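PDB 5I39: L-amino acid deaminase from Proteus vulgaris, which probably catalyses the FAD-dependent oxidative deamination of L-amino acids to the corresponding 2-oxo acids, working as a membrane-bound flavoprotein. Local coordinates for residues D90-L95 with E354-S359. Residues are numbered along the deposited sequence; the frame is centred on the assembly and turned at random. Where two conformers were deposited one is given.
Sequences DETFLL and ENPIIS. With EDO (1,2-ethanediol), chain H.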
ATOM      1  N   ASP A  90       7.627  16.453  -2.956  1.00 12.21           N
ATOM      2  CA  ASP A  90       9.027  16.064  -2.827  1.00 12.72           C
ATOM      3  C   ASP A  90       9.281  15.134  -1.636  1.00 12.13           C
ATOM      4  O   ASP A  90      10.174  14.297  -1.687  1.00 12.66           O
ATOM      5  CB  ASP A  90       9.924  17.300  -2.727  1.00 14.16           C
ATOM      6  CG  ASP A  90      11.392  16.969  -2.913  1.00 15.47           C
ATOM      7  OD1 ASP A  90      11.727  16.334  -3.936  1.00 15.68           O
ATOM      8  OD2 ASP A  90      12.208  17.339  -2.041  1.00 18.43           O
ATOM      9  N   GLU A  91       8.485  15.266  -0.581  1.00 11.35           N
ATOM     10  CA  GLU A  91       8.659  14.435   0.608  1.00 11.44           C
ATOM     11  C   GLU A  91       8.504  12.940   0.307  1.00 10.95           C
ATOM     12  O   GLU A  91       9.238  12.126   0.863  1.00 11.08           O
ATOM     13  CB  GLU A  91       7.686  14.863   1.717  1.00 12.27           C
ATOM     14  CG  GLU A  91       8.041  16.186   2.400  1.00 13.88           C
ATOM     15  CD  GLU A  91       7.739  17.437   1.578  1.00 15.54           C
ATOM     16  OE1 GLU A  91       7.023  17.358   0.560  1.00 15.63           O
ATOM     17  OE2 GLU A  91       8.219  18.526   1.948  1.00 18.89           O
ATOM     18  N   THR A  92       7.566  12.592  -0.573  1.00 10.27           N
ATOM     19  CA  THR A  92       7.261  11.189  -0.866  1.00  9.98           C
ATOM     20  C   THR A  92       7.511  10.763  -2.312  1.00  9.35           C
ATOM     21  O   THR A  92       7.324   9.587  -2.633  1.00  9.05           O
ATOM     22  CB  THR A  92       5.806  10.860  -0.491  1.00 10.42           C
ATOM     23  OG1 THR A  92       4.932  11.772  -1.164  1.00 11.08           O
ATOM     24  CG2 THR A  92       5.605  10.956   1.021  1.00 11.11           C
ATOM     25  N   PHE A  93       7.966  11.667  -3.180  1.00  9.58           N
ATOM     26  CA  PHE A  93       8.132  11.291  -4.577  1.00  9.03           C
ATOM     27  C   PHE A  93       9.072  10.093  -4.737  1.00  8.82           C
ATOM     28  O   PHE A  93       8.710   9.101  -5.372  1.00  8.58           O
ATOM     29  CB  PHE A  93       8.630  12.437  -5.454  1.00  9.64           C
ATOM     30  CG  PHE A  93       8.902  11.989  -6.854  1.00  9.48           C
ATOM     31  CD1 PHE A  93       7.855  11.835  -7.756  1.00 10.02           C
ATOM     32  CD2 PHE A  93      10.176  11.592  -7.236  1.00 10.10           C
ATOM     33  CE1 PHE A  93       8.087  11.357  -9.033  1.00 10.30           C
ATOM     34  CE2 PHE A  93      10.414  11.108  -8.510  1.00 10.23           C
ATOM     35  CZ  PHE A  93       9.368  10.995  -9.413  1.00 10.43           C
ATOM     36  N   LEU A  94      10.277  10.184  -4.184  1.00  9.10           N
ATOM     37  CA  LEU A  94      11.246   9.097  -4.362  1.00  9.45           C
ATOM     38  C   LEU A  94      10.799   7.802  -3.683  1.00  8.95           C
ATOM     39  O   LEU A  94      11.036   6.718  -4.194  1.00  8.90           O
ATOM     40  CB  LEU A  94      12.645   9.514  -3.911  1.00 10.52           C
ATOM     41  CG  LEU A  94      13.350  10.497  -4.851  1.00 11.45           C
ATOM     42  CD1 LEU A  94      14.650  10.961  -4.218  1.00 12.51           C
ATOM     43  CD2 LEU A  94      13.622   9.906  -6.231  1.00 11.76           C
ATOM     44  N   LEU A  95      10.127   7.919  -2.547  1.00  9.00           N
ATOM     45  CA  LEU A  95       9.546   6.756  -1.899  1.00  9.06           C
ATOM     46  C   LEU A  95       8.638   5.983  -2.875  1.00  8.66           C
ATOM     47  O   LEU A  95       8.681   4.754  -2.944  1.00  8.79           O
ATOM     48  CB  LEU A  95       8.779   7.204  -0.657  1.00  9.52           C
ATOM     49  CG  LEU A  95       8.311   6.129   0.314  1.00 10.10           C
ATOM     50  CD1 LEU A  95       9.476   5.473   1.035  1.00 10.58           C
ATOM     51  CD2 LEU A  95       7.372   6.754   1.326  1.00 10.36           C
ATOM     52  N   GLU A 354      -0.243  14.272   5.591  1.00 12.91           N
ATOM     53  CA  GLU A 354      -0.539  13.217   4.603  0.70 13.37           C
ATOM     54  C   GLU A 354       0.680  12.395   4.167  1.00 12.89           C
ATOM     55  O   GLU A 354       0.616  11.653   3.185  1.00 14.10           O
ATOM     56  CB  GLU A 354      -1.285  13.793   3.386  0.70 14.51           C
ATOM     57  CG  GLU A 354      -2.575  14.512   3.763  0.70 17.00           C
ATOM     58  CD  GLU A 354      -3.286  15.172   2.593  0.70 19.78           C
ATOM     59  OE1 GLU A 354      -2.739  15.195   1.469  0.70 20.99           O
ATOM     60  OE2 GLU A 354      -4.408  15.680   2.808  0.70 22.44           O
ATOM     61  N   ASN A 355       1.780  12.490   4.912  1.00 11.61           N
ATOM     62  CA  ASN A 355       2.983  11.711   4.620  1.00 10.99           C
ATOM     63  C   ASN A 355       3.178  10.629   5.685  1.00 10.13           C
ATOM     64  O   ASN A 355       2.628  10.737   6.779  1.00 10.10           O
ATOM     65  CB  ASN A 355       4.202  12.624   4.523  1.00 11.46           C
ATOM     66  CG  ASN A 355       4.095  13.608   3.374  1.00 12.19           C
ATOM     67  OD1 ASN A 355       3.457  13.327   2.357  1.00 13.29           O
ATOM     68  ND2 ASN A 355       4.713  14.771   3.533  1.00 12.72           N
ATOM     69  N   PRO A 356       3.959   9.574   5.373  1.00  9.42           N
ATOM     70  CA  PRO A 356       4.114   8.464   6.315  1.00  9.22           C
ATOM     71  C   PRO A 356       4.805   8.822   7.626  1.00  9.17           C
ATOM     72  O   PRO A 356       5.463   9.863   7.731  1.00  9.57           O
ATOM     73  CB  PRO A 356       4.983   7.466   5.533  1.00  8.96           C
ATOM     74  CG  PRO A 356       4.740   7.784   4.100  1.00  9.06           C
ATOM     75  CD  PRO A 356       4.623   9.280   4.089  1.00  9.12           C
ATOM     76  N   ILE A 357       4.628   7.950   8.615  1.00  8.84           N
ATOM     77  CA  ILE A 357       5.431   7.983   9.837  1.00  9.12           C
ATOM     78  C   ILE A 357       6.319   6.744   9.811  1.00  9.05           C
ATOM     79  O   ILE A 357       5.848   5.619   9.989  1.00  9.31           O
ATOM     80  CB  ILE A 357       4.581   8.078  11.118  1.00  9.62           C
ATOM     81  CG1 ILE A 357       3.770   9.384  11.094  1.00  9.96           C
ATOM     82  CG2 ILE A 357       5.482   8.043  12.347  1.00 10.10           C
ATOM     83  CD1 ILE A 357       2.743   9.528  12.203  1.00 10.78           C
ATOM     84  N   ILE A 358       7.601   6.981   9.544  1.00  8.72           N
ATOM     85  CA  ILE A 358       8.622   5.941   9.458  1.00  8.92           C
ATOM     86  C   ILE A 358       9.742   6.502  10.313  1.00  9.26           C
ATOM     87  O   ILE A 358      10.468   7.390   9.869  1.00  9.69           O
ATOM     88  CB  ILE A 358       9.114   5.712   8.013  1.00  9.27           C
ATOM     89  CG1 ILE A 358       7.945   5.391   7.071  1.00  9.60           C
ATOM     90  CG2 ILE A 358      10.138   4.582   7.985  1.00  9.92           C
ATOM     91  CD1 ILE A 358       8.261   5.640   5.609  1.00  9.55           C
ATOM     92  N   SER A 359       9.861   6.033  11.550  1.00  9.72           N
ATOM     93  CA  SER A 359      10.576   6.812  12.554  1.00 10.53           C
ATOM     94  C   SER A 359      11.105   6.005  13.716  1.00 11.19           C
ATOM     95  O   SER A 359      10.504   5.017  14.128  1.00 11.78           O
ATOM     96  CB  SER A 359       9.627   7.882  13.107  1.00 10.54           C
ATOM     97  OG  SER A 359      10.301   8.825  13.925  1.00 10.99           O
TER
HETATM   98  C1  EDO H 507      -2.376   9.662   1.599  1.00 26.46           C
HETATM   99  O1  EDO H 507      -1.513  10.714   1.155  1.00 28.18           O
HETATM  100  C2  EDO H 507      -3.832   9.976   1.302  1.00 32.18           C
HETATM  101  O2  EDO H 507      -4.264  11.113   2.065  1.00 26.86           O
HETATM  102  O   HOH W   1       4.394  17.119   1.804  1.00 20.97           O
HETATM  103  O   HOH W   2       2.499  11.446   0.254  1.00 13.51           O
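Within the Rossmann-type FAD-binding fold, the loop leading into strand 357-360, which pairs antiparallel with 367-371, lies against the N-terminal end of helix 90-103. This seam illustrates how a single amide can be bridged through water to two successive residues. ND2 of Asn-355 donates to a water, 2.9 Å away, which in turn gives a weak bond to OE1 of Glu-91; the bend in the Glu-91 chain (chi2 75°) brings its carboxylate back to this water, its plane only 15° from that of the amide. OD1 of Asn-355 accepts from a second water at 3.0 Å, itself hydrogen-bonded to OG1 of Thr-92 (2.8 Å). Beside the bridges, helix carbons pack directly on the amide, CB of Glu-91 at 3.5 Å from Asn-355 ND2 and CG2 of Thr-92 equally close to OD1. Thr-92 CG2 also sits 3.6 Å from CD of Pro-356, and Leu-95 CD2 reaches CG of the same ring at 4.0 Å. Glu-379 of helix 376-392 touches both Leu-95 and Pro-356, and the proline lies close to the FAD-binding Thr-373. Both ends of the amide have a water partner, which probably helps hold its rotation, and polar linkage between the segments runs through solvent while helix carbons pack against amide and proline ring alike.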